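Local coordinates for protein arginine N-methyltransferase SFM1 (Saccharomyces cerevisiae, PDB 5C77) that transfers a methyl group from S-adenosyl-L-methionine to one arginine of ribosomal protein S3, leaving it monomethylated, at residues G78-L83 against F99-F104; I5-E10 against L18-I23; N31-S36 against G54-T59. All coordinates share one frame; numbering follows the deposited sequence.

In the fold
The three contacts lie in one mixed beta-sheet of a SPOUT-family methyltransferase and in a helix packed against it. Contact 1 pairs strands 80-83 and 101-108, contact 3 pairs 32-35 with 56-57, and strand 3-6, which supplies contact 2, runs between them. Contacts 1 and 2 have centres about 17 Å apart and meet where Glu6 N lies 3.0 Å from Phe104 O. Contacts 2 and 3, about 10 Å apart between centres, join through Ser35 N, 2.8 Å from Ile5 O. S-adenosyl-L-homocysteine touches contact 1 at its ribose and contact 2 at its amino-acid end, whereas in contact 3 the Leu34 side chain stays about 10 Å from it.

Contact 1 of 3, residues G78-L83 against F99-F104. With SAH (S-adenosyl-L-homocysteine), chain C.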
loop_
_atom_site.group_PDB
_atom_site.type_symbol
_atom_site.label_atom_id
_atom_site.label_comp_id
_atom_site.label_asym_id
_atom_site.label_seq_id
_atom_site.Cartn_x
_atom_site.Cartn_y
_atom_site.Cartn_z
ATOM N N GLY A 78 -4.870 20.709 12.216
ATOM C CA GLY A 78 -3.657 21.055 11.502
ATOM C C GLY A 78 -2.857 19.868 11.001
ATOM O O GLY A 78 -1.848 20.037 10.315
ATOM N N ARG A 79 -3.310 18.666 11.346
ATOM C CA ARG A 79 -2.635 17.445 10.918
ATOM C C ARG A 79 -3.466 16.727 9.866
ATOM O O ARG A 79 -3.227 15.562 9.555
ATOM C CB ARG A 79 -2.350 16.529 12.115
ATOM C CG ARG A 79 -1.423 17.163 13.145
ATOM C CD ARG A 79 -0.827 16.130 14.100
ATOM N NE ARG A 79 -0.137 15.057 13.387
ATOM C CZ ARG A 79 1.109 15.143 12.936
ATOM N NH1 ARG A 79 1.804 16.256 13.127
ATOM N NH2 ARG A 79 1.655 14.120 12.291
ATOM N N VAL A 80 -4.454 17.428 9.326
ATOM C CA VAL A 80 -5.251 16.886 8.236
ATOM C C VAL A 80 -5.112 17.740 6.982
ATOM O O VAL A 80 -5.584 18.877 6.920
ATOM C CB VAL A 80 -6.725 16.731 8.621
ATOM C CG1 VAL A 80 -7.503 16.113 7.469
ATOM C CG2 VAL A 80 -6.852 15.877 9.891
ATOM N N CYS A 81 -4.442 17.180 5.987
ATOM C CA CYS A 81 -4.201 17.894 4.746
ATOM C C CYS A 81 -5.331 17.683 3.731
ATOM O O CYS A 81 -5.606 16.562 3.298
ATOM C CB CYS A 81 -2.859 17.478 4.149
ATOM S SG CYS A 81 -2.500 18.264 2.561
ATOM N N LEU A 82 -5.999 18.772 3.372
ATOM C CA LEU A 82 -6.950 18.740 2.269
ATOM C C LEU A 82 -6.218 19.049 0.962
ATOM O O LEU A 82 -5.514 20.050 0.858
ATOM C CB LEU A 82 -8.077 19.752 2.494
ATOM C CG LEU A 82 -8.933 20.044 1.258
ATOM C CD1 LEU A 82 -9.880 18.886 0.976
ATOM C CD2 LEU A 82 -9.686 21.366 1.394
ATOM N N LEU A 83 -6.373 18.186 -0.032
ATOM C CA LEU A 83 -5.729 18.418 -1.312
ATOM C C LEU A 83 -6.651 19.129 -2.304
ATOM O O LEU A 83 -7.759 18.677 -2.583
ATOM C CB LEU A 83 -5.162 17.108 -1.856
ATOM C CG LEU A 83 -4.053 16.658 -0.898
ATOM C CD1 LEU A 83 -3.994 15.166 -0.719
ATOM C CD2 LEU A 83 -2.709 17.203 -1.363
ATOM N N PHE A 99 1.267 15.848 8.669
ATOM C CA PHE A 99 -0.083 15.317 8.466
ATOM C C PHE A 99 -0.238 13.816 8.712
ATOM O O PHE A 99 0.624 13.017 8.364
ATOM C CB PHE A 99 -0.587 15.664 7.067
ATOM C CG PHE A 99 -0.393 17.104 6.699
ATOM C CD1 PHE A 99 -1.108 18.099 7.346
ATOM C CD2 PHE A 99 0.503 17.465 5.702
ATOM C CE1 PHE A 99 -0.933 19.434 7.008
ATOM C CE2 PHE A 99 0.684 18.790 5.355
ATOM C CZ PHE A 99 -0.037 19.782 6.009
ATOM N N ASP A 100 -1.363 13.453 9.312
ATOM C CA ASP A 100 -1.720 12.062 9.546
ATOM C C ASP A 100 -2.791 11.606 8.552
ATOM O O ASP A 100 -3.044 10.413 8.420
ATOM C CB ASP A 100 -2.232 11.874 10.983
ATOM C CG ASP A 100 -1.206 12.296 12.042
ATOM O OD1 ASP A 100 0.005 11.982 11.891
ATOM O OD2 ASP A 100 -1.616 12.937 13.032
ATOM N N TYR A 101 -3.424 12.555 7.865
ATOM C CA TYR A 101 -4.484 12.239 6.907
ATOM C C TYR A 101 -4.462 13.139 5.684
ATOM O O TYR A 101 -4.221 14.345 5.789
ATOM C CB TYR A 101 -5.855 12.361 7.556
ATOM C CG TYR A 101 -6.099 11.354 8.641
ATOM C CD1 TYR A 101 -6.651 10.114 8.345
ATOM C CD2 TYR A 101 -5.779 11.641 9.967
ATOM C CE1 TYR A 101 -6.879 9.191 9.334
ATOM C CE2 TYR A 101 -6.000 10.721 10.963
ATOM C CZ TYR A 101 -6.552 9.498 10.641
ATOM O OH TYR A 101 -6.779 8.575 11.625
ATOM N N PHE A 102 -4.746 12.538 4.532
ATOM C CA PHE A 102 -4.790 13.250 3.265
ATOM C C PHE A 102 -6.155 13.113 2.625
ATOM O O PHE A 102 -6.561 12.028 2.219
ATOM C CB PHE A 102 -3.693 12.747 2.346
ATOM C CG PHE A 102 -2.340 13.094 2.830
ATOM C CD1 PHE A 102 -1.684 12.269 3.730
ATOM C CD2 PHE A 102 -1.744 14.272 2.442
ATOM C CE1 PHE A 102 -0.445 12.602 4.217
ATOM C CE2 PHE A 102 -0.493 14.611 2.919
ATOM C CZ PHE A 102 0.158 13.776 3.815
ATOM N N VAL A 103 -6.862 14.229 2.542
ATOM C CA VAL A 103 -8.261 14.218 2.139
ATOM C C VAL A 103 -8.449 14.694 0.697
ATOM O O VAL A 103 -7.841 15.671 0.253
ATOM C CB VAL A 103 -9.132 15.046 3.122
ATOM C CG1 VAL A 103 -10.604 14.968 2.753
ATOM C CG2 VAL A 103 -8.916 14.560 4.545
ATOM N N PHE A 104 -9.286 13.965 -0.025
ATOM C CA PHE A 104 -9.598 14.292 -1.395
ATOM C C PHE A 104 -11.071 14.632 -1.480
ATOM O O PHE A 104 -11.933 13.814 -1.132
ATOM C CB PHE A 104 -9.214 13.138 -2.311
ATOM C CG PHE A 104 -7.752 12.809 -2.258
ATOM C CD1 PHE A 104 -7.236 12.044 -1.226
ATOM C CD2 PHE A 104 -6.887 13.295 -3.215
ATOM C CE1 PHE A 104 -5.891 11.764 -1.160
ATOM C CE2 PHE A 104 -5.545 13.012 -3.156
ATOM C CZ PHE A 104 -5.044 12.245 -2.130
HETATM N N SAH C . -15.787 13.117 -10.059
HETATM C CA SAH C . -14.942 14.050 -9.320
HETATM C CB SAH C . -13.463 13.738 -9.559
HETATM C CG SAH C . -12.509 14.293 -8.500
HETATM S SD SAH C . -10.753 13.991 -8.848
HETATM C C SAH C . -15.273 15.499 -9.691
HETATM O O SAH C . -14.725 16.447 -9.119
HETATM O OXT SAH C . -16.106 15.759 -10.567
HETATM C "C5'" SAH C . -10.358 15.609 -8.145
HETATM C "C4'" SAH C . -9.662 15.518 -6.793
HETATM O "O4'" SAH C . -8.313 15.105 -6.940
HETATM C "C3'" SAH C . -9.654 16.884 -6.123
HETATM O "O3'" SAH C . -10.656 16.949 -5.147
HETATM C "C2'" SAH C . -8.314 16.970 -5.449
HETATM O "O2'" SAH C . -8.426 16.469 -4.130
HETATM C "C1'" SAH C . -7.469 16.001 -6.238
HETATM N N9 SAH C . -6.613 16.756 -7.170
HETATM C C8 SAH C . -6.608 16.688 -8.537
HETATM N N7 SAH C . -5.675 17.538 -9.011
HETATM C C5 SAH C . -5.083 18.154 -7.966
HETATM C C6 SAH C . -4.071 19.108 -7.875
HETATM N N6 SAH C . -3.487 19.591 -8.966
HETATM N N1 SAH C . -3.674 19.555 -6.631
HETATM C C2 SAH C . -4.262 19.064 -5.488
HETATM N N3 SAH C . -5.263 18.127 -5.585
HETATM C C4 SAH C . -5.665 17.673 -6.799
#
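Strands 80-83 and 101-104 run parallel, their axes 4.7 Å apart at closest approach and inclined by 27°, laced by three backbone hydrogen bonds between residues 81-83 and 101-103. Ahead of the ladder, Arg79 forms a side-on, two-nitrogen salt bridge with the Asp100 carboxylate: NE donates to OD2 at 2.6 Å and NH2 of Arg79 to OD1 of Asp100 at 2.7 Å. Both acceptors lie in the guanidinium plane but are met from above the carboxylate plane, the two groups turned 47° apart. Cys81 CB sits over the centre of one face of the Phe99 ring, 3.6 Å from its centroid. Cys81 SG, swung opposite its own backbone N (chi1 178°), also lies over that face, while Phe102 meets it obliquely. On the same side of the sheet, Leu83 CD1 presses on a face of the Phe104 ring, 3.4 Å from its CZ, and helix 140-151 packs against Leu83, Phe102 and Phe104. Val80 CG1 meets Val103 CG2 at 3.6 Å on the other side. In the cofactor pocket, Leu83 O accepts a 2.8 Å hydrogen bond from O2' of S-adenosyl-L-homocysteine, so a main-chain carbonyl held by the strand pairing receives the ribose hydroxyl.

Contact 2 of 3, residues I5-E10 against L18-I23; sequences IEHMEE and LEYSQI. With SAH (S-adenosyl-L-homocysteine), chain C.
Segment 5-10 ends strand 3-6 at Glu6 and continues as a loop, and segment 18-23, part of helix 14-27, lies across from it with the backbones well separated: the nearest CA atoms, those of Ile5 and Tyr20, are 9.4 Å apart. Long side chains therefore bridge the gap. Tyr20 reaches from the helix, and its OH forms a 3.0 Å hydrogen bond with His7 ND1, nearly straight at 168°, which can run in either direction. The hydroxyl lies close to the imidazole plane, and ND1 lies near the plane of the phenol ring; the rings do not stack, their planes being 61° apart. His7 CG is anti to the backbone N (chi1 -176°), which brings ND1 up to the hydroxyl. The other ring nitrogen, NE2, is hydrogen-bonded to Gly11 O, and Phe12 stacks on the imidazole, so bonds at both ring nitrogens, together with the stack, restrain its rotation. Strand 3-6, helix 14-27 and strand 32-35 form a beta-alpha-beta unit, and the histidine and tyrosine tie the loop that leaves its first strand to the helix of the crossover. Beside this pair, Ile5 turns both its branches to the helix. CG2 of Ile5 packs 3.8 Å from Tyr20 OH, while CD1 of Ile5 meets CD1 of Ile23 tip to tip at 3.9 Å and also touches Tyr20 CE1. Helix 140-151 adds Ile144, which touches both isoleucines. Met8 turns the end of its side chain away from the helix; its CB lies 3.6 Å from CA of S-adenosyl-L-homocysteine.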
loop_
_atom_site.group_PDB
_atom_site.type_symbol
_atom_site.label_atom_id
_atom_site.label_comp_id
_atom_site.label_asym_id
_atom_site.label_seq_id
_atom_site.Cartn_x
_atom_site.Cartn_y
_atom_site.Cartn_z
ATOM N N ILE A 5 -10.921 9.392 0.804
ATOM C CA ILE A 5 -11.594 9.909 -0.377
ATOM C C ILE A 5 -13.066 10.160 -0.123
ATOM O O ILE A 5 -13.802 9.256 0.257
ATOM C CB ILE A 5 -11.451 8.975 -1.582
ATOM C CG1 ILE A 5 -9.975 8.763 -1.927
ATOM C CG2 ILE A 5 -12.177 9.564 -2.777
ATOM C CD1 ILE A 5 -9.776 7.775 -3.057
ATOM N N GLU A 6 -13.486 11.400 -0.324
ATOM C CA GLU A 6 -14.900 11.731 -0.307
ATOM C C GLU A 6 -15.472 11.236 -1.618
ATOM O O GLU A 6 -15.023 11.653 -2.682
ATOM C CB GLU A 6 -15.086 13.240 -0.213
ATOM C CG GLU A 6 -14.399 13.871 0.978
ATOM C CD GLU A 6 -15.133 13.581 2.273
ATOM O OE1 GLU A 6 -16.370 13.751 2.287
ATOM O OE2 GLU A 6 -14.480 13.182 3.268
ATOM N N HIS A 7 -16.444 10.337 -1.557
ATOM C CA HIS A 7 -16.993 9.774 -2.778
ATOM C C HIS A 7 -17.687 10.870 -3.596
ATOM O O HIS A 7 -18.663 11.463 -3.133
ATOM C CB HIS A 7 -17.944 8.616 -2.469
ATOM C CG HIS A 7 -18.470 7.936 -3.692
ATOM N ND1 HIS A 7 -17.646 7.472 -4.693
ATOM C CD2 HIS A 7 -19.735 7.660 -4.086
ATOM C CE1 HIS A 7 -18.382 6.934 -5.651
ATOM N NE2 HIS A 7 -19.652 7.037 -5.307
ATOM N N MET A 8 -17.168 11.133 -4.801
ATOM C CA MET A 8 -17.609 12.262 -5.636
ATOM C C MET A 8 -18.580 11.933 -6.777
ATOM O O MET A 8 -18.513 12.549 -7.843
ATOM C CB MET A 8 -16.402 13.004 -6.228
ATOM C CG MET A 8 -15.706 13.995 -5.295
ATOM S SD MET A 8 -16.763 15.262 -4.544
ATOM C CE MET A 8 -17.128 14.476 -2.969
ATOM N N GLU A 9 -19.474 10.978 -6.564
ATOM C CA GLU A 9 -20.522 10.705 -7.545
ATOM C C GLU A 9 -21.676 9.921 -6.940
ATOM O O GLU A 9 -21.588 9.447 -5.811
ATOM C CB GLU A 9 -19.962 10.001 -8.791
ATOM C CG GLU A 9 -19.261 8.667 -8.543
ATOM C CD GLU A 9 -18.734 8.050 -9.835
ATOM O OE1 GLU A 9 -19.418 7.167 -10.399
ATOM O OE2 GLU A 9 -17.642 8.460 -10.294
ATOM N N GLU A 10 -22.768 9.822 -7.689
ATOM C CA GLU A 10 -23.918 9.020 -7.280
ATOM C C GLU A 10 -23.775 7.621 -7.864
ATOM O O GLU A 10 -23.634 7.461 -9.079
ATOM C CB GLU A 10 -25.223 9.655 -7.760
ATOM C CG GLU A 10 -26.442 8.768 -7.554
ATOM C CD GLU A 10 -27.436 8.865 -8.704
ATOM O OE1 GLU A 10 -27.141 9.596 -9.677
ATOM O OE2 GLU A 10 -28.507 8.211 -8.635
ATOM N N LEU A 18 -12.676 1.473 -11.497
ATOM C CA LEU A 18 -11.319 1.213 -11.975
ATOM C C LEU A 18 -10.289 2.009 -11.185
ATOM O O LEU A 18 -9.273 1.460 -10.761
ATOM C CB LEU A 18 -11.184 1.483 -13.473
ATOM C CG LEU A 18 -12.004 0.522 -14.336
ATOM C CD1 LEU A 18 -11.754 0.748 -15.824
ATOM C CD2 LEU A 18 -11.750 -0.949 -13.930
ATOM N N GLU A 19 -10.569 3.291 -10.979
ATOM C CA GLU A 19 -9.719 4.162 -10.185
ATOM C C GLU A 19 -9.543 3.655 -8.763
ATOM O O GLU A 19 -8.421 3.498 -8.297
ATOM C CB GLU A 19 -10.300 5.574 -10.113
ATOM C CG GLU A 19 -10.327 6.333 -11.427
ATOM C CD GLU A 19 -10.334 7.834 -11.203
ATOM O OE1 GLU A 19 -11.222 8.325 -10.467
ATOM O OE2 GLU A 19 -9.431 8.521 -11.733
ATOM N N TYR A 20 -10.652 3.417 -8.073
ATOM C CA TYR A 20 -10.587 2.982 -6.688
ATOM C C TYR A 20 -9.862 1.650 -6.546
ATOM O O TYR A 20 -9.117 1.459 -5.588
ATOM C CB TYR A 20 -11.975 2.889 -6.059
ATOM C CG TYR A 20 -12.662 4.212 -5.815
ATOM C CD1 TYR A 20 -11.988 5.422 -5.953
ATOM C CD2 TYR A 20 -13.994 4.246 -5.439
ATOM C CE1 TYR A 20 -12.636 6.631 -5.726
ATOM C CE2 TYR A 20 -14.646 5.436 -5.198
ATOM C CZ TYR A 20 -13.973 6.623 -5.339
ATOM O OH TYR A 20 -14.669 7.790 -5.106
ATOM N N SER A 21 -10.073 0.747 -7.506
ATOM C CA SER A 21 -9.363 -0.538 -7.543
ATOM C C SER A 21 -7.858 -0.345 -7.548
ATOM O O SER A 21 -7.132 -1.004 -6.811
ATOM C CB SER A 21 -9.732 -1.330 -8.800
ATOM O OG SER A 21 -10.838 -2.183 -8.584
ATOM N N GLN A 22 -7.409 0.566 -8.409
ATOM C CA GLN A 22 -5.994 0.841 -8.589
ATOM C C GLN A 22 -5.429 1.462 -7.316
ATOM O O GLN A 22 -4.363 1.063 -6.834
ATOM C CB GLN A 22 -5.802 1.781 -9.784
ATOM C CG GLN A 22 -4.380 1.950 -10.246
ATOM C CD GLN A 22 -3.754 0.655 -10.745
ATOM O OE1 GLN A 22 -4.443 -0.284 -11.151
ATOM N NE2 GLN A 22 -2.428 0.603 -10.711
ATOM N N ILE A 23 -6.157 2.432 -6.774
ATOM C CA ILE A 23 -5.765 3.062 -5.530
ATOM C C ILE A 23 -5.606 2.011 -4.422
ATOM O O ILE A 23 -4.596 1.985 -3.729
ATOM C CB ILE A 23 -6.770 4.160 -5.115
ATOM C CG1 ILE A 23 -6.640 5.364 -6.050
ATOM C CG2 ILE A 23 -6.537 4.587 -3.680
ATOM C CD1 ILE A 23 -7.841 6.277 -6.040
HETATM N N SAH C . -15.787 13.117 -10.059
HETATM C CA SAH C . -14.942 14.050 -9.320
HETATM C CB SAH C . -13.463 13.738 -9.559
HETATM C CG SAH C . -12.509 14.293 -8.500
HETATM S SD SAH C . -10.753 13.991 -8.848
HETATM C C SAH C . -15.273 15.499 -9.691
HETATM O O SAH C . -14.725 16.447 -9.119
HETATM O OXT SAH C . -16.106 15.759 -10.567
HETATM C "C5'" SAH C . -10.358 15.609 -8.145
HETATM C "C4'" SAH C . -9.662 15.518 -6.793
HETATM O "O4'" SAH C . -8.313 15.105 -6.940
HETATM C "C3'" SAH C . -9.654 16.884 -6.123
HETATM O "O3'" SAH C . -10.656 16.949 -5.147
HETATM C "C2'" SAH C . -8.314 16.970 -5.449
HETATM O "O2'" SAH C . -8.426 16.469 -4.130
HETATM C "C1'" SAH C . -7.469 16.001 -6.238
HETATM N N9 SAH C . -6.613 16.756 -7.170
HETATM C C8 SAH C . -6.608 16.688 -8.537
HETATM N N7 SAH C . -5.675 17.538 -9.011
HETATM C C5 SAH C . -5.083 18.154 -7.966
HETATM C C6 SAH C . -4.071 19.108 -7.875
HETATM N N6 SAH C . -3.487 19.591 -8.966
HETATM N N1 SAH C . -3.674 19.555 -6.631
HETATM C C2 SAH C . -4.262 19.064 -5.488
HETATM N N3 SAH C . -5.263 18.127 -5.585
HETATM C C4 SAH C . -5.665 17.673 -6.799
#

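Contact 3 of 3, residues N31-S36 against G54-T59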
loop_
_atom_site.group_PDB
_atom_site.type_symbol
_atom_site.label_atom_id
_atom_site.label_comp_id
_atom_site.label_asym_id
_atom_site.label_seq_id
_atom_site.Cartn_x
_atom_site.Cartn_y
_atom_site.Cartn_z
ATOM N N ASN A 31 -5.258 1.561 4.384
ATOM C CA ASN A 31 -4.779 2.930 4.300
ATOM C C ASN A 31 -5.714 3.883 3.555
ATOM O O ASN A 31 -5.495 5.091 3.535
ATOM C CB ASN A 31 -3.389 2.933 3.682
ATOM C CG ASN A 31 -2.392 2.206 4.546
ATOM O OD1 ASN A 31 -2.230 2.538 5.717
ATOM N ND2 ASN A 31 -1.749 1.181 3.992
ATOM N N LEU A 32 -6.763 3.334 2.959
ATOM C CA LEU A 32 -7.750 4.151 2.279
ATOM C C LEU A 32 -9.092 4.075 2.992
ATOM O O LEU A 32 -9.590 2.994 3.257
ATOM C CB LEU A 32 -7.920 3.680 0.836
ATOM C CG LEU A 32 -8.936 4.511 0.042
ATOM C CD1 LEU A 32 -8.478 5.971 -0.058
ATOM C CD2 LEU A 32 -9.179 3.910 -1.332
ATOM N N ILE A 33 -9.681 5.216 3.311
ATOM C CA ILE A 33 -11.079 5.216 3.716
ATOM C C ILE A 33 -11.926 5.981 2.702
ATOM O O ILE A 33 -11.644 7.132 2.387
ATOM C CB ILE A 33 -11.304 5.760 5.149
ATOM C CG1 ILE A 33 -10.833 4.743 6.195
ATOM C CG2 ILE A 33 -12.776 6.007 5.393
ATOM C CD1 ILE A 33 -9.358 4.777 6.500
ATOM N N LEU A 34 -12.946 5.321 2.167
ATOM C CA LEU A 34 -13.925 5.994 1.316
ATOM C C LEU A 34 -15.046 6.546 2.205
ATOM O O LEU A 34 -15.747 5.786 2.877
ATOM C CB LEU A 34 -14.487 5.030 0.262
ATOM C CG LEU A 34 -15.360 5.684 -0.819
ATOM C CD1 LEU A 34 -14.571 6.696 -1.659
ATOM C CD2 LEU A 34 -16.013 4.642 -1.704
ATOM N N SER A 35 -15.202 7.865 2.227
ATOM C CA SER A 35 -16.130 8.488 3.165
ATOM C C SER A 35 -17.294 9.241 2.510
ATOM O O SER A 35 -17.365 9.376 1.284
ATOM C CB SER A 35 -15.373 9.426 4.092
ATOM O OG SER A 35 -14.988 10.594 3.393
ATOM N N SER A 36 -18.212 9.701 3.359
ATOM C CA SER A 36 -19.341 10.551 2.966
ATOM C C SER A 36 -20.249 9.941 1.927
ATOM O O SER A 36 -20.785 10.655 1.090
ATOM C CB SER A 36 -18.863 11.908 2.451
ATOM O OG SER A 36 -18.228 12.651 3.477
ATOM N N GLY A 54 -11.051 -5.364 -0.276
ATOM C CA GLY A 54 -11.028 -4.921 1.107
ATOM C C GLY A 54 -11.322 -3.457 1.362
ATOM O O GLY A 54 -10.884 -2.922 2.372
ATOM N N LEU A 55 -12.073 -2.814 0.469
ATOM C CA LEU A 55 -12.387 -1.389 0.608
ATOM C C LEU A 55 -13.054 -1.017 1.927
ATOM O O LEU A 55 -14.107 -1.556 2.269
ATOM C CB LEU A 55 -13.291 -0.918 -0.524
ATOM C CG LEU A 55 -13.775 0.519 -0.328
ATOM C CD1 LEU A 55 -12.691 1.526 -0.710
ATOM C CD2 LEU A 55 -15.062 0.779 -1.079
ATOM N N ARG A 56 -12.434 -0.100 2.666
ATOM C CA ARG A 56 -13.040 0.450 3.871
ATOM C C ARG A 56 -13.853 1.678 3.477
ATOM O O ARG A 56 -13.333 2.626 2.889
ATOM C CB ARG A 56 -11.988 0.799 4.927
ATOM C CG ARG A 56 -11.035 -0.357 5.259
ATOM C CD ARG A 56 -9.913 0.063 6.202
ATOM N NE ARG A 56 -10.372 0.146 7.584
ATOM C CZ ARG A 56 -9.622 0.560 8.605
ATOM N NH1 ARG A 56 -8.365 0.933 8.410
ATOM N NH2 ARG A 56 -10.133 0.601 9.828
ATOM N N TRP A 57 -15.142 1.641 3.784
ATOM C CA TRP A 57 -16.049 2.692 3.381
ATOM C C TRP A 57 -16.890 3.121 4.566
ATOM O O TRP A 57 -17.002 2.386 5.549
ATOM C CB TRP A 57 -16.953 2.184 2.269
ATOM C CG TRP A 57 -17.785 0.996 2.674
ATOM C CD1 TRP A 57 -17.446 -0.324 2.561
ATOM C CD2 TRP A 57 -19.100 1.023 3.250
ATOM N NE1 TRP A 57 -18.469 -1.120 3.030
ATOM C CE2 TRP A 57 -19.496 -0.316 3.461
ATOM C CE3 TRP A 57 -19.989 2.050 3.603
ATOM C CZ2 TRP A 57 -20.732 -0.654 4.007
ATOM C CZ3 TRP A 57 -21.213 1.711 4.146
ATOM C CH2 TRP A 57 -21.574 0.373 4.342
ATOM N N THR A 58 -17.481 4.308 4.469
ATOM C CA THR A 58 -18.365 4.794 5.514
ATOM C C THR A 58 -19.301 5.898 5.028
ATOM O O THR A 58 -18.969 6.664 4.118
ATOM C CB THR A 58 -17.568 5.307 6.728
ATOM O OG1 THR A 58 -18.466 5.876 7.693
ATOM C CG2 THR A 58 -16.551 6.356 6.288
ATOM N N THR A 59 -20.472 5.965 5.650
ATOM C CA THR A 59 -21.449 7.008 5.374
ATOM C C THR A 59 -21.073 8.271 6.134
ATOM O O THR A 59 -21.539 9.360 5.812
ATOM C CB THR A 59 -22.841 6.592 5.845
ATOM O OG1 THR A 59 -22.777 6.235 7.234
ATOM C CG2 THR A 59 -23.354 5.405 5.039
HETATM O O HOH W 1 -9.962 0.631 2.161
#
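Leu34 and Leu55 form the apolar centre, their side chains crossing at an angle with CD2 of Leu34 4.0 Å from CD2 of Leu55. Strand 32-35, helix 48-52 and strand 56-57 make a beta-alpha-beta unit, and the two segments run alongside each other in the same direction, 23° apart, as its parallel strands. The first torsion of Leu55 is extended, an orientation that carries its methyls back to Leu34 and, more loosely, to Leu32. Leu24 of helix 14-27 packs on both Leu32 and Leu55, and Tyr20 of that helix reaches Leu34, so these leucines fill the space between sheet and helix. On the other side of the sheet, CG2 of Ile33 meets CG2 of Thr58 at 3.9 Å. The same methyl, placed between Thr58's own backbone N and carbonyl carbon, rests against Ser35 CA, while OG1 of Thr58 turns to Lys60 N and Asp68.

Only two backbone hydrogen bonds join the segments, and strand 56-57 is weakly paired. Leu34 N donates to Arg56 O at 2.8 Å, nearly straight at 172°, and Leu34 O receives Thr58 N at 2.8 Å through a more bent bond of 135°. Toward the rim, Arg56 lays its CB 3.7 Å from Leu32 O and sends its guanidinium onward to a salt bridge with Asp71, and Ser36 OG is hydrogen-bonded to Glu6. Where the strands part next to Arg56, a water takes over the pairing: it donates to Leu32 O and accepts from Arg56 N, each 2.6 Å from the water oxygen.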